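Cobalamin biosynthesis protein CobN (Mycobacterium tuberculosis, PDB 7C6O) is the large, catalytic subunit of cobaltochelatase, which probably inserts cobalt into the corrin ring during cobalamin biosynthesis. Local coordinates at residues 875-880 with 930-935; 905-910 with 919-924. All coordinates share one frame; numbering follows the deposited sequence.

Interaction 1 of 2, residues 875-880 with 930-935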
loop_
_atom_site.group_PDB
_atom_site.type_symbol
_atom_site.label_atom_id
_atom_site.label_comp_id
_atom_site.label_asym_id
_atom_site.label_seq_id
_atom_site.Cartn_x
_atom_site.Cartn_y
_atom_site.Cartn_z
ATOM N N GLY A 875 6.521 -30.098 22.741
ATOM C CA GLY A 875 7.090 -30.124 24.075
ATOM C C GLY A 875 8.315 -29.262 24.263
ATOM O O GLY A 875 9.082 -29.489 25.202
ATOM N N ARG A 876 8.525 -28.274 23.396
ATOM C CA ARG A 876 9.681 -27.394 23.495
ATOM C C ARG A 876 9.399 -26.135 22.692
ATOM O O ARG A 876 8.514 -26.111 21.834
ATOM C CB ARG A 876 10.956 -28.078 22.993
ATOM C CG ARG A 876 10.815 -28.709 21.618
ATOM C CD ARG A 876 12.108 -28.595 20.828
ATOM N NE ARG A 876 13.241 -29.175 21.541
ATOM C CZ ARG A 876 14.512 -28.957 21.223
ATOM N NH1 ARG A 876 14.815 -28.163 20.204
ATOM N NH2 ARG A 876 15.483 -29.526 21.927
ATOM N N TRP A 877 10.163 -25.084 22.984
ATOM C CA TRP A 877 10.024 -23.844 22.242
ATOM C C TRP A 877 10.614 -23.996 20.842
ATOM O O TRP A 877 11.596 -24.718 20.648
ATOM C CB TRP A 877 10.728 -22.696 22.961
ATOM C CG TRP A 877 10.300 -22.487 24.374
ATOM C CD1 TRP A 877 11.002 -22.811 25.498
ATOM C CD2 TRP A 877 9.076 -21.894 24.821
ATOM N NE1 TRP A 877 10.288 -22.461 26.618
ATOM C CE2 TRP A 877 9.102 -21.896 26.229
ATOM C CE3 TRP A 877 7.959 -21.366 24.167
ATOM C CZ2 TRP A 877 8.055 -21.391 26.995
ATOM C CZ3 TRP A 877 6.920 -20.865 24.929
ATOM C CH2 TRP A 877 6.975 -20.880 26.329
ATOM N N PRO A 878 10.039 -23.322 19.847
ATOM C CA PRO A 878 10.695 -23.266 18.538
ATOM C C PRO A 878 11.939 -22.393 18.614
ATOM O O PRO A 878 11.932 -21.326 19.230
ATOM C CB PRO A 878 9.625 -22.648 17.630
ATOM C CG PRO A 878 8.828 -21.786 18.553
ATOM C CD PRO A 878 8.811 -22.504 19.887
ATOM N N ARG A 879 13.021 -22.869 17.995
ATOM C CA ARG A 879 14.269 -22.112 18.023
ATOM C C ARG A 879 14.162 -20.831 17.207
ATOM O O ARG A 879 14.776 -19.817 17.564
ATOM C CB ARG A 879 15.420 -22.976 17.505
ATOM C CG ARG A 879 15.242 -23.438 16.068
ATOM C CD ARG A 879 16.285 -24.461 15.651
ATOM N NE ARG A 879 15.949 -25.061 14.362
ATOM C CZ ARG A 879 15.093 -26.067 14.211
ATOM N NH1 ARG A 879 14.484 -26.585 15.269
ATOM N NH2 ARG A 879 14.840 -26.555 13.003
ATOM N N SER A 880 13.386 -20.855 16.126
ATOM C CA SER A 880 13.261 -19.709 15.241
ATOM C C SER A 880 11.917 -19.758 14.532
ATOM O O SER A 880 11.440 -20.833 14.154
ATOM C CB SER A 880 14.397 -19.669 14.211
ATOM O OG SER A 880 14.233 -18.576 13.326
ATOM N N GLY A 930 9.355 -14.598 30.829
ATOM C CA GLY A 930 8.946 -15.924 31.250
ATOM C C GLY A 930 9.275 -17.033 30.281
ATOM O O GLY A 930 8.806 -18.160 30.465
ATOM N N ARG A 931 10.074 -16.750 29.259
ATOM C CA ARG A 931 10.376 -17.704 28.204
ATOM C C ARG A 931 11.586 -17.190 27.440
ATOM O O ARG A 931 11.950 -16.016 27.576
ATOM C CB ARG A 931 9.176 -17.881 27.263
ATOM C CG ARG A 931 8.729 -16.590 26.617
ATOM C CD ARG A 931 8.311 -16.821 25.186
ATOM N NE ARG A 931 7.703 -15.631 24.602
ATOM C CZ ARG A 931 8.347 -14.753 23.839
ATOM N NH1 ARG A 931 9.631 -14.927 23.554
ATOM N NH2 ARG A 931 7.701 -13.703 23.354
ATOM N N PRO A 932 12.239 -18.038 26.644
ATOM C CA PRO A 932 13.394 -17.563 25.876
ATOM C C PRO A 932 12.983 -16.554 24.818
ATOM O O PRO A 932 11.861 -16.573 24.306
ATOM C CB PRO A 932 13.948 -18.839 25.229
ATOM C CG PRO A 932 13.377 -19.961 26.017
ATOM C CD PRO A 932 12.043 -19.491 26.492
ATOM N N ARG A 933 13.913 -15.657 24.501
ATOM C CA ARG A 933 13.777 -14.856 23.294
ATOM C C ARG A 933 13.837 -15.778 22.085
ATOM O O ARG A 933 14.798 -16.537 21.920
ATOM C CB ARG A 933 14.881 -13.801 23.221
ATOM C CG ARG A 933 14.955 -12.887 24.431
ATOM C CD ARG A 933 15.884 -11.707 24.185
ATOM N NE ARG A 933 16.195 -11.002 25.424
ATOM C CZ ARG A 933 15.410 -10.088 25.986
ATOM N NH1 ARG A 933 14.257 -9.760 25.417
ATOM N NH2 ARG A 933 15.775 -9.505 27.120
ATOM N N ILE A 934 12.801 -15.734 21.257
ATOM C CA ILE A 934 12.707 -16.593 20.083
ATOM C C ILE A 934 13.320 -15.860 18.898
ATOM O O ILE A 934 13.021 -14.684 18.663
ATOM C CB ILE A 934 11.245 -16.980 19.800
ATOM C CG1 ILE A 934 10.576 -17.540 21.063
ATOM C CG2 ILE A 934 11.170 -17.981 18.658
ATOM C CD1 ILE A 934 11.173 -18.842 21.569
ATOM N N ASP A 935 14.181 -16.549 18.154
ATOM C CA ASP A 935 14.760 -15.966 16.953
ATOM C C ASP A 935 13.683 -15.793 15.887
ATOM O O ASP A 935 12.723 -16.565 15.811
ATOM C CB ASP A 935 15.896 -16.845 16.426
ATOM C CG ASP A 935 16.954 -16.055 15.670
ATOM O OD1 ASP A 935 16.770 -14.839 15.456
ATOM O OD2 ASP A 935 17.982 -16.655 15.295
#

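Interaction 2 of 2, residues 905-910 with 919-924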
loop_
_atom_site.group_PDB
_atom_site.type_symbol
_atom_site.label_atom_id
_atom_site.label_comp_id
_atom_site.label_asym_id
_atom_site.label_seq_id
_atom_site.Cartn_x
_atom_site.Cartn_y
_atom_site.Cartn_z
ATOM N N LEU A 905 10.907 -11.552 19.942
ATOM C CA LEU A 905 12.239 -11.155 20.383
ATOM C C LEU A 905 12.266 -10.708 21.838
ATOM O O LEU A 905 13.339 -10.697 22.449
ATOM C CB LEU A 905 12.770 -10.020 19.502
ATOM C CG LEU A 905 12.942 -10.309 18.011
ATOM C CD1 LEU A 905 13.381 -9.054 17.277
ATOM C CD2 LEU A 905 13.941 -11.431 17.801
ATOM N N GLY A 906 11.121 -10.331 22.400
ATOM C CA GLY A 906 11.091 -9.819 23.756
ATOM C C GLY A 906 11.383 -8.339 23.847
ATOM O O GLY A 906 12.038 -7.897 24.799
ATOM N N VAL A 907 10.917 -7.557 22.876
ATOM C CA VAL A 907 11.172 -6.124 22.807
ATOM C C VAL A 907 9.836 -5.404 22.719
ATOM O O VAL A 907 8.978 -5.770 21.908
ATOM C CB VAL A 907 12.063 -5.763 21.605
ATOM C CG1 VAL A 907 12.251 -4.256 21.509
ATOM C CG2 VAL A 907 13.397 -6.459 21.719
ATOM N N ARG A 908 9.667 -4.383 23.548
ATOM C CA ARG A 908 8.462 -3.572 23.591
ATOM C C ARG A 908 8.671 -2.267 22.834
ATOM O O ARG A 908 9.755 -1.674 22.909
ATOM C CB ARG A 908 8.081 -3.261 25.040
ATOM C CG ARG A 908 6.651 -2.794 25.234
ATOM C CD ARG A 908 6.423 -2.309 26.656
ATOM N NE ARG A 908 7.048 -3.192 27.635
ATOM C CZ ARG A 908 6.459 -4.257 28.168
ATOM N NH1 ARG A 908 5.222 -4.580 27.818
ATOM N NH2 ARG A 908 7.110 -5.001 29.053
ATOM N N PRO A 909 7.673 -1.803 22.087
ATOM C CA PRO A 909 7.767 -0.474 21.479
ATOM C C PRO A 909 7.615 0.615 22.530
ATOM O O PRO A 909 7.055 0.406 23.608
ATOM C CB PRO A 909 6.600 -0.444 20.483
ATOM C CG PRO A 909 6.096 -1.858 20.398
ATOM C CD PRO A 909 6.432 -2.494 21.705
ATOM N N VAL A 910 8.132 1.794 22.193
ATOM C CA VAL A 910 8.015 2.988 23.025
ATOM C C VAL A 910 7.343 4.065 22.188
ATOM O O VAL A 910 7.859 4.446 21.130
ATOM C CB VAL A 910 9.382 3.464 23.545
ATOM C CG1 VAL A 910 9.226 4.741 24.358
ATOM C CG2 VAL A 910 10.036 2.377 24.382
ATOM N N ILE A 919 8.917 5.784 18.899
ATOM C CA ILE A 919 10.136 6.578 19.000
ATOM C C ILE A 919 11.319 5.797 19.550
ATOM O O ILE A 919 12.458 6.270 19.424
ATOM C CB ILE A 919 9.908 7.848 19.848
ATOM C CG1 ILE A 919 9.501 7.470 21.273
ATOM C CG2 ILE A 919 8.848 8.733 19.207
ATOM C CD1 ILE A 919 9.303 8.660 22.186
ATOM N N ASP A 920 11.107 4.626 20.145
ATOM C CA ASP A 920 12.209 3.865 20.720
ATOM C C ASP A 920 11.766 2.421 20.923
ATOM O O ASP A 920 10.633 2.042 20.611
ATOM C CB ASP A 920 12.678 4.491 22.038
ATOM C CG ASP A 920 14.173 4.353 22.249
ATOM O OD1 ASP A 920 14.780 3.440 21.652
ATOM O OD2 ASP A 920 14.742 5.161 23.012
ATOM N N LEU A 921 12.687 1.613 21.448
ATOM C CA LEU A 921 12.435 0.227 21.808
ATOM C C LEU A 921 12.945 -0.014 23.221
ATOM O O LEU A 921 13.890 0.638 23.673
ATOM C CB LEU A 921 13.125 -0.749 20.844
ATOM C CG LEU A 921 12.754 -0.677 19.363
ATOM C CD1 LEU A 921 13.751 -1.478 18.539
ATOM C CD2 LEU A 921 11.341 -1.192 19.144
ATOM N N ALA A 922 12.317 -0.960 23.909
ATOM C CA ALA A 922 12.699 -1.288 25.275
ATOM C C ALA A 922 12.681 -2.798 25.470
ATOM O O ALA A 922 11.607 -3.411 25.471
ATOM C CB ALA A 922 11.767 -0.605 26.277
ATOM N N PRO A 923 13.840 -3.432 25.634
ATOM C CA PRO A 923 13.857 -4.885 25.828
ATOM C C PRO A 923 13.244 -5.275 27.163
ATOM O O PRO A 923 13.509 -4.653 28.195
ATOM C CB PRO A 923 15.349 -5.233 25.776
ATOM C CG PRO A 923 16.036 -3.975 26.192
ATOM C CD PRO A 923 15.195 -2.856 25.641
ATOM N N MET A 924 12.408 -6.308 27.132
ATOM C CA MET A 924 11.889 -6.892 28.357
ATOM C C MET A 924 12.911 -7.868 28.924
ATOM O O MET A 924 13.602 -8.566 28.177
ATOM C CB MET A 924 10.567 -7.614 28.099
ATOM C CG MET A 924 9.619 -6.882 27.175
ATOM S SD MET A 924 8.155 -7.870 26.816
ATOM C CE MET A 924 7.721 -7.249 25.197
#

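Interaction 1 of 2, residues 875-880 with 930-935
Arg-931 and Pro-932 cover one face of the Trp-877 indole. Followed outward, the Trp-877 side chain first brings CB 4.1 Å from Ile-934 CD1. With CG anti to the carbonyl carbon (chi1 -55°), the indole is carried toward 930-935, and its five-membered ring takes Pro-932 CD over its face: CD is 3.6 Å from the ring centroid and 19° off the normal, a CH-pi contact. Farther out, the six-membered ring receives Arg-931 CB on the same face, 4.0 Å from its centroid, a second CH-pi contact. Arg-871, from helix 853-874, adds a cation-pi partner. The Arg-931 chain turns from the ring; its NH1 donates to Pro-932 O at 2.9 Å, the oxygen lying 6° out of the guanidinium plane, and also to Leu-904 O, while NH2 reaches Ala-903 O.

Both segments lead from helices into neighbouring parallel strands, 880-885 and 935-940, of a mixed sheet, and the bridge between Ser-880 and Asp-935 marks where the pairing begins. Here Asp-935 N points to Arg-879 O in a weak hydrogen bond of 3.4 Å, supplemented by a CA-H...O contact of 3.2 Å from Ser-880 CA to Asp-935 O. Just before the bridge, CG2 and CD1 of Ile-934 each lie 3.5 Å from Pro-878 O. The Asp-935 carboxylate is engaged beyond the two segments, with OD1 in a salt bridge to Arg-994 and OD2 hydrogen-bonded to His-977.

Interaction 2 of 2, residues 905-910 with 919-924
A beta hairpin, strands 907-911 and 918-923, forms this two-stranded antiparallel sheet, with a classic bulge where Ile-919 and Asp-920 both face Val-910. The bulge is evident from the bonds: Val-910 O receives Ile-919 N at 2.8 Å and 171°, almost straight, and also a weak bond from Asp-920 N, while Val-910 N returns to Asp-920 O. Regular pairing follows at Arg-908 and Ala-922, whose two backbone bonds make a hydrogen-bonded pair. Past the strand, Met-924 N reaches Gly-906 O at 2.8 Å. Gly-906, with positive phi, is the C-prime residue of the Schellman motif ending helix 896-905, so the hairpin starts directly from a helix cap.

One face carries Val-907 and Leu-921. With Val-907 CG1 anti to the backbone N (chi1 177°), that methyl lies 3.7 Å from Leu-921 CB, and both side chains also pack on helix 949-963. The other face carries Arg-908, Val-910 and Ala-922, and there Val-910 CG2 meets Ala-922 CB at 3.9 Å. Asp-920 CB lies beside Val-910 CB before its carboxylate leads away, where OD1 accepts Leu-921 N. Arg-908 and Met-924 cross at about a right angle beside Trp-856 of helix 853-874, and Met-924 CE reaches Val-907 C (3.7 Å). The guanidinium is salt-bridged through NH2 to Glu-928; Met-924 SD lies over one of its faces, 3.8 Å from Arg-908 NH2.

In the fold
Along the chain, the hairpin of interaction 2 falls between the two segments of interaction 1; the centres are 18 Å apart. Arg-933 joins them directly: from 930-935 its NH2 probably hydrogen-bonds Met-924 O at 2.6 Å, and its NH1 probably bonds Leu-905 O at 3.2 Å, with Gly-906 O as a further weak partner, so both hairpin segments are met. A salt bridge from Arg-933 NE to Glu-967 holds the same guanidinium. Packing adds Leu-905 CD2, 3.5 Å from Ile-934 O. Helix 853-874 is shared, with Leu-867 touching Trp-877 and Trp-856 touching Met-924. The sodium ligands Asp-125 and Ser-127 belong to neither contact, and all four segments lie within the CobN/magnesium chelatase family region.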